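Local coordinates for lipolytic protein G-D-S-L family (Chitinophaga pinensis, PDB 4Q7Q), which is of unconfirmed function but, as a GDSL-family member of the SGNH hydrolase clan, is probably a lipase or related ester hydrolase, at residues D72-F77 and R116-E121; L6-I11 and D253-L258; G61-L66 and I112-Q117. All coordinates share one frame; numbering follows the deposited sequence.

Contact 2 is the buried one: the aromatic pair W8 and F255 joins strand 6-12 to helix 241-257 on one face of the parallel sheet. Contacts 1 and 3, both partly buried, belong to the opposite face and share helix 104-118, contact 1 at its C-terminal end and contact 3 along its preceding turns. Strands 6-12 and 73-77 are neighbours in the sheet, so contacts 1 and 2 touch directly, notably through D72 OD2 and T7 N. The chemistry follows the place. Contact 2 is ring against ring, contact 1 mixes apolar packing with polar groups bonded nearby, and contact 3, with exposed D64 at its rim, adds a salt bridge.

Contact 1 (D72-F77 and R116-E121); sequences DVYSVF and RQLNPE
The two backbones draw nearest at D72 and E121, whose CA atoms lie 7.5 Å apart, where strand 73-77 is about to begin and helix 104-118 has just ended. Y74 contributes the largest single share of the contact, with N119, L118 and D72 adding most of the rest. With CG anti to the carbonyl carbon (chi1 -61°), the Y74 ring reaches out from the sheet and crosses the L118 side chain at about a right angle. Its hydroxyl sits against the root of the leucine, Y74 OH to L118 CB being 3.6 Å, and one leucine methyl lies obliquely by the ring, with Y74 CE2 and L118 CD1 4.2 Å apart. Leucine suits this partly exposed helix end because its apolar branch can lie against the tyrosine. The tyrosine's long flat ring spans the gap between sheet and helix, yet ends in a polar atom. N119, the first residue past the helix, packs its CB near the same hydroxyl and makes an Asx turn. Its OD1 accepts from E121 N at 3.0 Å, the N-H coming from well above the carbonyl plane, 54° out of it. Both ends of the amide are used, which fixes its rotation, and asparagine fits a place where the chain turns toward strand 123-127 in a beta-alpha-beta crossover from strand 73-77. D72 OD2 accepts a hydrogen bond from T7 N of neighbouring strand 6-12. No hydrogen bond joins the two segments directly; van der Waals packing brings them together, and the Y74 hydroxyl and N119 amide N-H find acceptors in I69 O and A71 O, in the loop before the strand.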
ATOM      1  N   ASP A  72      18.906   6.248  -8.282  1.00 23.41           N
ATOM      2  CA  ASP A  72      18.633   7.594  -8.768  1.00 24.17           C
ATOM      3  C   ASP A  72      17.338   8.152  -8.198  1.00 23.58           C
ATOM      4  O   ASP A  72      17.196   9.364  -8.027  1.00 24.21           O
ATOM      5  CB  ASP A  72      18.564   7.600 -10.296  1.00 24.86           C
ATOM      6  CG  ASP A  72      19.846   7.120 -10.938  1.00 27.23           C
ATOM      7  OD1 ASP A  72      20.873   7.805 -10.769  1.00 29.51           O
ATOM      8  OD2 ASP A  72      19.831   6.063 -11.609  1.00 27.02           O
ATOM      9  N   VAL A  73      16.386   7.265  -7.922  1.00 23.12           N
ATOM     10  CA  VAL A  73      15.110   7.670  -7.352  1.00 21.30           C
ATOM     11  C   VAL A  73      14.609   6.581  -6.422  1.00 20.05           C
ATOM     12  O   VAL A  73      14.782   5.394  -6.693  1.00 20.76           O
ATOM     13  CB  VAL A  73      14.054   7.985  -8.451  1.00 23.03           C
ATOM     14  CG1 VAL A  73      13.912   6.828  -9.422  1.00 23.29           C
ATOM     15  CG2 VAL A  73      12.702   8.344  -7.846  1.00 23.31           C
ATOM     16  N   TYR A  74      14.011   6.999  -5.313  1.00 18.63           N
ATOM     17  CA  TYR A  74      13.407   6.087  -4.359  1.00 17.65           C
ATOM     18  C   TYR A  74      11.945   6.460  -4.180  1.00 18.32           C
ATOM     19  O   TYR A  74      11.613   7.641  -4.041  1.00 19.36           O
ATOM     20  CB  TYR A  74      14.112   6.184  -3.005  1.00 18.63           C
ATOM     21  CG  TYR A  74      15.582   5.815  -3.022  1.00 18.25           C
ATOM     22  CD1 TYR A  74      16.540   6.689  -3.540  1.00 19.31           C
ATOM     23  CD2 TYR A  74      16.022   4.603  -2.497  1.00 18.24           C
ATOM     24  CE1 TYR A  74      17.886   6.360  -3.547  1.00 19.92           C
ATOM     25  CE2 TYR A  74      17.375   4.263  -2.502  1.00 18.11           C
ATOM     26  CZ  TYR A  74      18.302   5.149  -3.027  1.00 19.77           C
ATOM     27  OH  TYR A  74      19.649   4.842  -3.044  1.00 21.39           O
ATOM     28  N   SER A  75      11.066   5.462  -4.198  1.00 17.39           N
ATOM     29  CA  SER A  75       9.696   5.685  -3.752  1.00 16.00           C
ATOM     30  C   SER A  75       9.469   4.938  -2.447  1.00 15.66           C
ATOM     31  O   SER A  75      10.087   3.894  -2.191  1.00 16.30           O
ATOM     32  CB  SER A  75       8.664   5.277  -4.813  1.00 16.51           C
ATOM     33  OG  SER A  75       8.781   3.914  -5.172  1.00 16.89           O
ATOM     34  N   VAL A  76       8.610   5.494  -1.600  1.00 16.50           N
ATOM     35  CA  VAL A  76       8.275   4.868  -0.332  1.00 16.17           C
ATOM     36  C   VAL A  76       6.764   4.752  -0.232  1.00 15.84           C
ATOM     37  O   VAL A  76       6.055   5.759  -0.259  1.00 16.62           O
ATOM     38  CB  VAL A  76       8.818   5.680   0.863  1.00 16.80           C
ATOM     39  CG1 VAL A  76       8.495   4.988   2.189  1.00 17.33           C
ATOM     40  CG2 VAL A  76      10.325   5.883   0.717  1.00 18.47           C
ATOM     41  N   PHE A  77       6.282   3.521  -0.117  1.00 14.52           N
ATOM     42  CA  PHE A  77       4.853   3.229  -0.159  1.00 13.68           C
ATOM     43  C   PHE A  77       4.545   2.342   1.048  1.00 13.22           C
ATOM     44  O   PHE A  77       4.544   1.111   0.951  1.00 13.54           O
ATOM     45  CB  PHE A  77       4.561   2.501  -1.477  1.00 15.54           C
ATOM     46  CG  PHE A  77       3.096   2.297  -1.795  1.00 16.18           C
ATOM     47  CD1 PHE A  77       2.082   2.668  -0.917  1.00 15.86           C
ATOM     48  CD2 PHE A  77       2.742   1.702  -2.999  1.00 16.03           C
ATOM     49  CE1 PHE A  77       0.746   2.444  -1.244  1.00 15.91           C
ATOM     50  CE2 PHE A  77       1.411   1.497  -3.337  1.00 15.84           C
ATOM     51  CZ  PHE A  77       0.414   1.858  -2.452  1.00 15.28           C
ATOM     52  N   ARG A 116      19.009   9.418   1.893  1.00 23.20           N
ATOM     53  CA  ARG A 116      19.922  10.532   1.679  1.00 25.07           C
ATOM     54  C   ARG A 116      21.374  10.143   1.964  1.00 26.10           C
ATOM     55  O   ARG A 116      22.296  10.664   1.339  1.00 28.28           O
ATOM     56  CB  ARG A 116      19.476  11.748   2.493  1.00 26.35           C
ATOM     57  CG  ARG A 116      18.210  12.383   1.919  1.00 28.63           C
ATOM     58  CD  ARG A 116      17.636  13.464   2.809  1.00 30.14           C
ATOM     59  NE  ARG A 116      16.560  14.198   2.145  1.00 29.83           N
ATOM     60  CZ  ARG A 116      15.643  14.918   2.785  1.00 31.23           C
ATOM     61  NH1 ARG A 116      15.654  14.980   4.112  1.00 30.81           N
ATOM     62  NH2 ARG A 116      14.700  15.560   2.104  1.00 32.78           N
ATOM     63  N   GLN A 117      21.572   9.209   2.890  1.00 26.53           N
ATOM     64  CA  GLN A 117      22.900   8.651   3.130  1.00 28.59           C
ATOM     65  C   GLN A 117      23.373   7.850   1.914  1.00 27.66           C
ATOM     66  O   GLN A 117      24.526   7.962   1.495  1.00 28.30           O
ATOM     67  CB  GLN A 117      22.891   7.756   4.368  1.00 32.15           C
ATOM     68  CG  GLN A 117      24.162   6.939   4.558  1.00 35.97           C
ATOM     69  CD  GLN A 117      23.907   5.635   5.297  1.00 40.13           C
ATOM     70  OE1 GLN A 117      23.575   4.613   4.689  1.00 40.93           O
ATOM     71  NE2 GLN A 117      24.057   5.665   6.615  1.00 41.85           N
ATOM     72  N   LEU A 118      22.472   7.042   1.356  1.00 27.03           N
ATOM     73  CA  LEU A 118      22.786   6.219   0.191  1.00 26.02           C
ATOM     74  C   LEU A 118      23.084   7.068  -1.034  1.00 26.18           C
ATOM     75  O   LEU A 118      24.031   6.798  -1.772  1.00 27.48           O
ATOM     76  CB  LEU A 118      21.635   5.257  -0.119  1.00 25.75           C
ATOM     77  CG  LEU A 118      21.438   4.093   0.851  1.00 27.31           C
ATOM     78  CD1 LEU A 118      20.074   3.443   0.642  1.00 28.79           C
ATOM     79  CD2 LEU A 118      22.565   3.078   0.685  1.00 28.73           C
ATOM     80  N   ASN A 119      22.261   8.084  -1.257  1.00 24.75           N
ATOM     81  CA  ASN A 119      22.472   9.015  -2.350  1.00 26.18           C
ATOM     82  C   ASN A 119      21.814  10.355  -2.052  1.00 26.42           C
ATOM     83  O   ASN A 119      20.611  10.513  -2.236  1.00 26.07           O
ATOM     84  CB  ASN A 119      21.946   8.436  -3.669  1.00 25.20           C
ATOM     85  CG  ASN A 119      22.318   9.291  -4.862  1.00 26.52           C
ATOM     86  OD1 ASN A 119      22.949  10.334  -4.710  1.00 26.39           O
ATOM     87  ND2 ASN A 119      21.932   8.852  -6.053  1.00 27.63           N
ATOM     88  N   PRO A 120      22.611  11.334  -1.596  1.00 27.51           N
ATOM     89  CA  PRO A 120      22.059  12.659  -1.289  1.00 28.55           C
ATOM     90  C   PRO A 120      21.458  13.357  -2.514  1.00 28.77           C
ATOM     91  O   PRO A 120      20.722  14.329  -2.348  1.00 30.32           O
ATOM     92  CB  PRO A 120      23.266  13.432  -0.736  1.00 28.59           C
ATOM     93  CG  PRO A 120      24.457  12.675  -1.186  1.00 28.07           C
ATOM     94  CD  PRO A 120      24.051  11.243  -1.309  1.00 27.45           C
ATOM     95  N   GLU A 121      21.747  12.851  -3.713  1.00 27.05           N
ATOM     96  CA  GLU A 121      21.247  13.449  -4.954  1.00 27.03           C
ATOM     97  C   GLU A 121      20.000  12.769  -5.506  1.00 27.18           C
ATOM     98  O   GLU A 121      19.398  13.254  -6.462  1.00 28.03           O
ATOM     99  CB  GLU A 121      22.325  13.413  -6.038  1.00 27.81           C
ATOM    100  CG  GLU A 121      23.553  14.221  -5.713  1.00 28.57           C
ATOM    101  CD  GLU A 121      24.685  13.979  -6.687  1.00 31.31           C
ATOM    102  OE1 GLU A 121      24.408  13.707  -7.875  1.00 33.01           O
ATOM    103  OE2 GLU A 121      25.855  14.058  -6.256  1.00 32.03           O
TER

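Contact 2 (L6-I11 and D253-L258); sequences LTWVAI and DVFRQL
Between D253 and L258, helix 241-257 delivers the ring of F255 to the indole of W8. D253 takes no part in that meeting, its OD1 forming a salt bridge with R256 NH1 one turn on. V254 packs on V125 of strand 123-127. F255 then makes a T-shaped stack, its edge toward the five-membered ring of W8, centroids 5.1 Å apart and planes at 85°. F255 CZ is 3.8 Å from W8 NE1, and CE2 stands over the centre of the indole face. An all-carbon ring suits this buried place, where it also packs on V125. W8 CG stands anti to the backbone N (chi1 162°), which lays one indole face toward the helix; A10 CB covers the other toward its rim. The indole N-H is hydrogen-bonded to S75 OG, so tryptophan supplies a broad face and a satisfied donor. With a leucine here, S75 OG would probably lose its indole N-H and the F255 edge its aromatic face. R256, exposed, lies against I40 of helix 33-40, and L258 returns to V125 and K123. The pair lies between the sheet and the helices covering this face, where L34 and L37 of helix 33-40 and L44 and Y46 of strand 44-50 also touch W8.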
ATOM      1  N   LEU A   6      17.537   5.129 -15.452  1.00 24.45           N
ATOM      2  CA  LEU A   6      17.525   5.485 -14.043  1.00 24.95           C
ATOM      3  C   LEU A   6      17.170   4.271 -13.198  1.00 24.10           C
ATOM      4  O   LEU A   6      16.221   3.543 -13.499  1.00 25.11           O
ATOM      5  CB  LEU A   6      16.517   6.606 -13.776  1.00 26.46           C
ATOM      6  CG  LEU A   6      16.767   7.946 -14.468  1.00 27.83           C
ATOM      7  CD1 LEU A   6      15.594   8.887 -14.226  1.00 28.31           C
ATOM      8  CD2 LEU A   6      18.077   8.563 -13.990  1.00 27.87           C
ATOM      9  N   THR A   7      17.939   4.056 -12.139  1.00 23.27           N
ATOM     10  CA  THR A   7      17.653   2.992 -11.193  1.00 22.97           C
ATOM     11  C   THR A   7      16.657   3.511 -10.160  1.00 21.84           C
ATOM     12  O   THR A   7      16.885   4.542  -9.526  1.00 22.88           O
ATOM     13  CB  THR A   7      18.932   2.490 -10.500  1.00 24.81           C
ATOM     14  OG1 THR A   7      19.799   1.886 -11.473  1.00 26.69           O
ATOM     15  CG2 THR A   7      18.596   1.467  -9.426  1.00 26.74           C
ATOM     16  N   TRP A   8      15.553   2.789 -10.011  1.00 20.17           N
ATOM     17  CA  TRP A   8      14.467   3.174  -9.121  1.00 18.53           C
ATOM     18  C   TRP A   8      14.253   2.097  -8.072  1.00 18.78           C
ATOM     19  O   TRP A   8      13.860   0.980  -8.401  1.00 20.41           O
ATOM     20  CB  TRP A   8      13.185   3.364  -9.937  1.00 18.70           C
ATOM     21  CG  TRP A   8      11.898   3.353  -9.144  1.00 18.05           C
ATOM     22  CD1 TRP A   8      11.686   3.866  -7.891  1.00 16.99           C
ATOM     23  CD2 TRP A   8      10.657   2.777  -9.557  1.00 17.89           C
ATOM     24  NE1 TRP A   8      10.380   3.659  -7.514  1.00 17.95           N
ATOM     25  CE2 TRP A   8       9.729   2.984  -8.517  1.00 16.93           C
ATOM     26  CE3 TRP A   8      10.236   2.104 -10.710  1.00 18.44           C
ATOM     27  CZ2 TRP A   8       8.409   2.542  -8.593  1.00 18.22           C
ATOM     28  CZ3 TRP A   8       8.926   1.670 -10.788  1.00 19.39           C
ATOM     29  CH2 TRP A   8       8.026   1.895  -9.736  1.00 18.91           C
ATOM     30  N   VAL A   9      14.515   2.443  -6.814  1.00 18.47           N
ATOM     31  CA  VAL A   9      14.259   1.545  -5.696  1.00 17.87           C
ATOM     32  C   VAL A   9      12.860   1.815  -5.154  1.00 16.03           C
ATOM     33  O   VAL A   9      12.552   2.934  -4.726  1.00 17.34           O
ATOM     34  CB  VAL A   9      15.310   1.710  -4.577  1.00 17.83           C
ATOM     35  CG1 VAL A   9      14.924   0.914  -3.340  1.00 19.39           C
ATOM     36  CG2 VAL A   9      16.672   1.277  -5.081  1.00 19.45           C
ATOM     37  N   ALA A  10      12.004   0.798  -5.216  1.00 15.60           N
ATOM     38  CA  ALA A  10      10.642   0.911  -4.720  1.00 15.63           C
ATOM     39  C   ALA A  10      10.554   0.262  -3.349  1.00 15.72           C
ATOM     40  O   ALA A  10      10.569  -0.958  -3.234  1.00 16.73           O
ATOM     41  CB  ALA A  10       9.666   0.250  -5.690  1.00 16.37           C
ATOM     42  N   ILE A  11      10.476   1.088  -2.311  1.00 15.35           N
ATOM     43  CA  ILE A  11      10.380   0.601  -0.943  1.00 13.40           C
ATOM     44  C   ILE A  11       8.904   0.478  -0.605  1.00 13.56           C
ATOM     45  O   ILE A  11       8.114   1.386  -0.884  1.00 15.46           O
ATOM     46  CB  ILE A  11      11.078   1.569   0.040  1.00 14.95           C
ATOM     47  CG1 ILE A  11      12.567   1.644  -0.294  1.00 16.39           C
ATOM     48  CG2 ILE A  11      10.863   1.146   1.505  1.00 16.65           C
ATOM     49  CD1 ILE A  11      13.316   2.697   0.465  1.00 16.91           C
ATOM     50  N   ASP A 253       3.042  10.211 -13.457  1.00 23.17           N
ATOM     51  CA  ASP A 253       2.863  11.661 -13.533  1.00 25.24           C
ATOM     52  C   ASP A 253       3.878  12.391 -12.653  1.00 24.56           C
ATOM     53  O   ASP A 253       4.462  13.394 -13.056  1.00 24.40           O
ATOM     54  CB  ASP A 253       1.441  12.064 -13.127  1.00 29.82           C
ATOM     55  CG  ASP A 253       0.393  11.621 -14.133  1.00 36.03           C
ATOM     56  OD1 ASP A 253       0.757  11.333 -15.292  1.00 38.21           O
ATOM     57  OD2 ASP A 253      -0.801  11.573 -13.766  1.00 39.09           O
ATOM     58  N   VAL A 254       4.079  11.885 -11.441  1.00 22.57           N
ATOM     59  CA  VAL A 254       5.029  12.495 -10.519  1.00 22.23           C
ATOM     60  C   VAL A 254       6.472  12.343 -11.018  1.00 23.11           C
ATOM     61  O   VAL A 254       7.263  13.287 -10.972  1.00 23.92           O
ATOM     62  CB  VAL A 254       4.881  11.906  -9.112  1.00 22.05           C
ATOM     63  CG1 VAL A 254       6.051  12.324  -8.239  1.00 23.42           C
ATOM     64  CG2 VAL A 254       3.557  12.352  -8.501  1.00 23.76           C
ATOM     65  N   PHE A 255       6.813  11.156 -11.504  1.00 21.72           N
ATOM     66  CA  PHE A 255       8.136  10.944 -12.077  1.00 21.96           C
ATOM     67  C   PHE A 255       8.387  11.917 -13.226  1.00 24.07           C
ATOM     68  O   PHE A 255       9.479  12.478 -13.336  1.00 23.39           O
ATOM     69  CB  PHE A 255       8.304   9.496 -12.545  1.00 21.15           C
ATOM     70  CG  PHE A 255       8.598   8.521 -11.431  1.00 21.79           C
ATOM     71  CD1 PHE A 255       8.764   8.951 -10.121  1.00 21.74           C
ATOM     72  CD2 PHE A 255       8.720   7.169 -11.701  1.00 22.07           C
ATOM     73  CE1 PHE A 255       9.049   8.050  -9.101  1.00 21.00           C
ATOM     74  CE2 PHE A 255       8.999   6.265 -10.688  1.00 20.75           C
ATOM     75  CZ  PHE A 255       9.166   6.708  -9.383  1.00 20.72           C
ATOM     76  N   ARG A 256       7.375  12.126 -14.067  1.00 24.82           N
ATOM     77  CA  ARG A 256       7.493  13.099 -15.154  1.00 27.64           C
ATOM     78  C   ARG A 256       7.764  14.501 -14.624  1.00 28.97           C
ATOM     79  O   ARG A 256       8.631  15.204 -15.138  1.00 28.61           O
ATOM     80  CB  ARG A 256       6.230  13.126 -16.015  1.00 29.41           C
ATOM     81  CG  ARG A 256       6.006  11.891 -16.858  1.00 31.26           C
ATOM     82  CD  ARG A 256       4.876  12.130 -17.844  1.00 34.03           C
ATOM     83  NE  ARG A 256       4.729  11.033 -18.793  1.00 36.80           N
ATOM     84  CZ  ARG A 256       3.826  10.064 -18.684  1.00 39.09           C
ATOM     85  NH1 ARG A 256       2.978  10.053 -17.662  1.00 40.19           N
ATOM     86  NH2 ARG A 256       3.768   9.108 -19.601  1.00 40.08           N
ATOM     87  N   GLN A 257       7.019  14.906 -13.600  1.00 29.65           N
ATOM     88  CA  GLN A 257       7.175  16.245 -13.035  1.00 32.93           C
ATOM     89  C   GLN A 257       8.567  16.440 -12.440  1.00 32.17           C
ATOM     90  O   GLN A 257       9.095  17.553 -12.427  1.00 32.88           O
ATOM     91  CB  GLN A 257       6.101  16.517 -11.978  1.00 36.67           C
ATOM     92  CG  GLN A 257       4.689  16.598 -12.541  1.00 41.29           C
ATOM     93  CD  GLN A 257       3.620  16.401 -11.481  1.00 44.98           C
ATOM     94  OE1 GLN A 257       3.921  16.247 -10.295  1.00 45.75           O
ATOM     95  NE2 GLN A 257       2.360  16.396 -11.906  1.00 46.58           N
ATOM     96  N   LEU A 258       9.159  15.348 -11.965  1.00 31.84           N
ATOM     97  CA  LEU A 258      10.507  15.376 -11.407  1.00 32.20           C
ATOM     98  C   LEU A 258      11.591  15.388 -12.479  1.00 32.23           C
ATOM     99  O   LEU A 258      12.778  15.488 -12.162  1.00 33.23           O
ATOM    100  CB  LEU A 258      10.723  14.178 -10.484  1.00 32.08           C
ATOM    101  CG  LEU A 258      10.139  14.306  -9.080  1.00 31.94           C
ATOM    102  CD1 LEU A 258      10.336  13.006  -8.322  1.00 32.29           C
ATOM    103  CD2 LEU A 258      10.806  15.466  -8.360  1.00 32.84           C
TER

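Contact 3 (G61-L66 and I112-Q117); sequences GNIDSL and ISKIRQ. With FMT (formic acid), chain E.
D64 and K114 form a salt bridge at the edge of the protein, where the loop after helix 56-61 passes alongside helix 104-118. K114 NZ donates to D64 OD1 at 2.8 Å, meeting the carboxylate on its anti side and 25° out of its plane. The same ammonium group gives a second hydrogen bond to Q117 OE1, also 2.8 Å from K114 NZ, this time in the carbonyl plane and on a lone pair. Two acceptors hold the lysine tip, and the nearby D64 carboxylate in particular is likely to favour its charged form; a long flexible residue suits a place where the helix must reach across to a loop. Helix 104-118 belongs to one outer layer of the three-layer alpha/beta/alpha fold usual in SGNH hydrolases; from its inner face I115 packs on Y74 and V76 of the sheet. The apolar part of the contact lies beneath the salt bridge. K114 bends at chi2 (69°), and its inner methylenes slide past I63 in the opposite direction, I63 CG1 lying 3.5 Å from K114 CB. I63 also packs on I110 and I111, its branched apolar side chain suiting a buried place between loop and helix. Backbone bonding shapes the loop, with S65 N donating to N62 O at 2.9 Å. N62 ND2 binds G58 O of the preceding helix and makes a weak 3.2 Å hydrogen bond to O2 of a formic acid molecule, probably left from crystallisation.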
ATOM      1  N   GLY A  61      13.256  -0.133  11.209  1.00 17.67           N
ATOM      2  CA  GLY A  61      13.989  -0.886  12.214  1.00 18.00           C
ATOM      3  C   GLY A  61      15.052  -1.801  11.640  1.00 19.46           C
ATOM      4  O   GLY A  61      15.976  -2.205  12.343  1.00 22.32           O
ATOM      5  N   ASN A  62      14.917  -2.136  10.362  1.00 18.12           N
ATOM      6  CA  ASN A  62      15.866  -3.022   9.691  1.00 18.41           C
ATOM      7  C   ASN A  62      16.582  -2.309   8.563  1.00 19.45           C
ATOM      8  O   ASN A  62      17.152  -2.952   7.682  1.00 20.90           O
ATOM      9  CB  ASN A  62      15.146  -4.234   9.097  1.00 18.58           C
ATOM     10  CG  ASN A  62      14.698  -5.214  10.147  1.00 18.00           C
ATOM     11  OD1 ASN A  62      15.477  -6.045  10.601  1.00 19.64           O
ATOM     12  ND2 ASN A  62      13.436  -5.129  10.536  1.00 18.50           N
ATOM     13  N   ILE A  63      16.547  -0.983   8.600  1.00 19.63           N
ATOM     14  CA  ILE A  63      16.928  -0.164   7.454  1.00 20.48           C
ATOM     15  C   ILE A  63      18.353  -0.399   6.936  1.00 21.26           C
ATOM     16  O   ILE A  63      18.598  -0.257   5.741  1.00 22.16           O
ATOM     17  CB  ILE A  63      16.678   1.342   7.741  1.00 22.86           C
ATOM     18  CG1 ILE A  63      16.581   2.144   6.442  1.00 24.26           C
ATOM     19  CG2 ILE A  63      17.746   1.911   8.669  1.00 23.77           C
ATOM     20  CD1 ILE A  63      15.374   1.840   5.604  1.00 25.07           C
ATOM     21  N   ASP A  64      19.277  -0.784   7.815  1.00 21.95           N
ATOM     22  CA  ASP A  64      20.668  -0.997   7.414  1.00 22.40           C
ATOM     23  C   ASP A  64      20.932  -2.428   6.943  1.00 22.07           C
ATOM     24  O   ASP A  64      22.043  -2.751   6.523  1.00 22.67           O
ATOM     25  CB  ASP A  64      21.618  -0.636   8.562  1.00 24.02           C
ATOM     26  CG  ASP A  64      21.581   0.841   8.902  1.00 28.17           C
ATOM     27  OD1 ASP A  64      21.472   1.659   7.964  1.00 30.16           O
ATOM     28  OD2 ASP A  64      21.662   1.182  10.104  1.00 31.17           O
ATOM     29  N   SER A  65      19.899  -3.270   6.985  1.00 21.78           N
ATOM     30  CA  SER A  65      20.057  -4.693   6.702  1.00 21.67           C
ATOM     31  C   SER A  65      19.215  -5.172   5.525  1.00 21.79           C
ATOM     32  O   SER A  65      19.040  -6.374   5.340  1.00 24.56           O
ATOM     33  CB  SER A  65      19.711  -5.518   7.948  1.00 23.52           C
ATOM     34  OG  SER A  65      20.515  -5.133   9.050  1.00 26.81           O
ATOM     35  N   LEU A  66      18.691  -4.240   4.736  1.00 19.42           N
ATOM     36  CA  LEU A  66      17.800  -4.592   3.637  1.00 18.69           C
ATOM     37  C   LEU A  66      18.518  -4.799   2.310  1.00 18.97           C
ATOM     38  O   LEU A  66      17.908  -5.231   1.330  1.00 18.96           O
ATOM     39  CB  LEU A  66      16.722  -3.519   3.470  1.00 19.52           C
ATOM     40  CG  LEU A  66      15.808  -3.287   4.670  1.00 20.29           C
ATOM     41  CD1 LEU A  66      14.706  -2.314   4.306  1.00 21.65           C
ATOM     42  CD2 LEU A  66      15.225  -4.613   5.143  1.00 20.20           C
ATOM     43  N   ILE A 112      13.895   8.154   5.236  1.00 18.32           N
ATOM     44  CA  ILE A 112      14.358   9.235   4.370  1.00 20.30           C
ATOM     45  C   ILE A 112      15.821   9.578   4.655  1.00 20.00           C
ATOM     46  O   ILE A 112      16.592   9.861   3.736  1.00 22.51           O
ATOM     47  CB  ILE A 112      13.441  10.469   4.472  1.00 21.45           C
ATOM     48  CG1 ILE A 112      12.108  10.154   3.791  1.00 21.87           C
ATOM     49  CG2 ILE A 112      14.094  11.692   3.830  1.00 22.19           C
ATOM     50  CD1 ILE A 112      11.012  11.138   4.101  1.00 22.04           C
ATOM     51  N   SER A 113      16.220   9.509   5.921  1.00 21.35           N
ATOM     52  CA  SER A 113      17.622   9.743   6.265  1.00 21.89           C
ATOM     53  C   SER A 113      18.542   8.704   5.631  1.00 22.49           C
ATOM     54  O   SER A 113      19.615   9.047   5.135  1.00 23.24           O
ATOM     55  CB  SER A 113      17.823   9.777   7.778  1.00 24.92           C
ATOM     56  OG  SER A 113      17.156  10.893   8.338  1.00 27.32           O
ATOM     57  N   LYS A 114      18.118   7.438   5.629  1.00 22.76           N
ATOM     58  CA  LYS A 114      18.915   6.379   5.004  1.00 22.91           C
ATOM     59  C   LYS A 114      19.068   6.620   3.510  1.00 21.93           C
ATOM     60  O   LYS A 114      20.153   6.460   2.951  1.00 23.07           O
ATOM     61  CB  LYS A 114      18.292   5.004   5.229  1.00 23.34           C
ATOM     62  CG  LYS A 114      19.064   3.869   4.566  1.00 23.16           C
ATOM     63  CD  LYS A 114      20.411   3.648   5.241  1.00 24.94           C
ATOM     64  CE  LYS A 114      21.063   2.357   4.769  1.00 27.28           C
ATOM     65  NZ  LYS A 114      22.416   2.171   5.383  1.00 27.74           N
ATOM     66  N   ILE A 115      17.971   6.990   2.863  1.00 21.10           N
ATOM     67  CA  ILE A 115      17.998   7.265   1.431  1.00 21.71           C
ATOM     68  C   ILE A 115      19.026   8.348   1.107  1.00 22.86           C
ATOM     69  O   ILE A 115      19.835   8.205   0.185  1.00 23.90           O
ATOM     70  CB  ILE A 115      16.617   7.692   0.927  1.00 21.30           C
ATOM     71  CG1 ILE A 115      15.673   6.493   0.961  1.00 21.10           C
ATOM     72  CG2 ILE A 115      16.726   8.274  -0.475  1.00 23.15           C
ATOM     73  CD1 ILE A 115      14.225   6.832   0.663  1.00 22.38           C
ATOM     74  N   ARG A 116      19.009   9.418   1.893  1.00 23.20           N
ATOM     75  CA  ARG A 116      19.922  10.532   1.679  1.00 25.07           C
ATOM     76  C   ARG A 116      21.374  10.143   1.964  1.00 26.10           C
ATOM     77  O   ARG A 116      22.296  10.664   1.339  1.00 28.28           O
ATOM     78  CB  ARG A 116      19.476  11.748   2.493  1.00 26.35           C
ATOM     79  CG  ARG A 116      18.210  12.383   1.919  1.00 28.63           C
ATOM     80  CD  ARG A 116      17.636  13.464   2.809  1.00 30.14           C
ATOM     81  NE  ARG A 116      16.560  14.198   2.145  1.00 29.83           N
ATOM     82  CZ  ARG A 116      15.643  14.918   2.785  1.00 31.23           C
ATOM     83  NH1 ARG A 116      15.654  14.980   4.112  1.00 30.81           N
ATOM     84  NH2 ARG A 116      14.700  15.560   2.104  1.00 32.78           N
ATOM     85  N   GLN A 117      21.572   9.209   2.890  1.00 26.53           N
ATOM     86  CA  GLN A 117      22.900   8.651   3.130  1.00 28.59           C
ATOM     87  C   GLN A 117      23.373   7.850   1.914  1.00 27.66           C
ATOM     88  O   GLN A 117      24.526   7.962   1.495  1.00 28.30           O
ATOM     89  CB  GLN A 117      22.891   7.756   4.368  1.00 32.15           C
ATOM     90  CG  GLN A 117      24.162   6.939   4.558  1.00 35.97           C
ATOM     91  CD  GLN A 117      23.907   5.635   5.297  1.00 40.13           C
ATOM     92  OE1 GLN A 117      23.575   4.613   4.689  1.00 40.93           O
ATOM     93  NE2 GLN A 117      24.057   5.665   6.615  1.00 41.85           N
TER
HETATM   94  C   FMT E 303      11.176  -4.777  13.497  1.00 37.36           C
HETATM   95  O1  FMT E 303      11.494  -3.596  13.321  1.00 38.06           O
HETATM   96  O2  FMT E 303      11.041  -5.633  12.609  1.00 34.99           O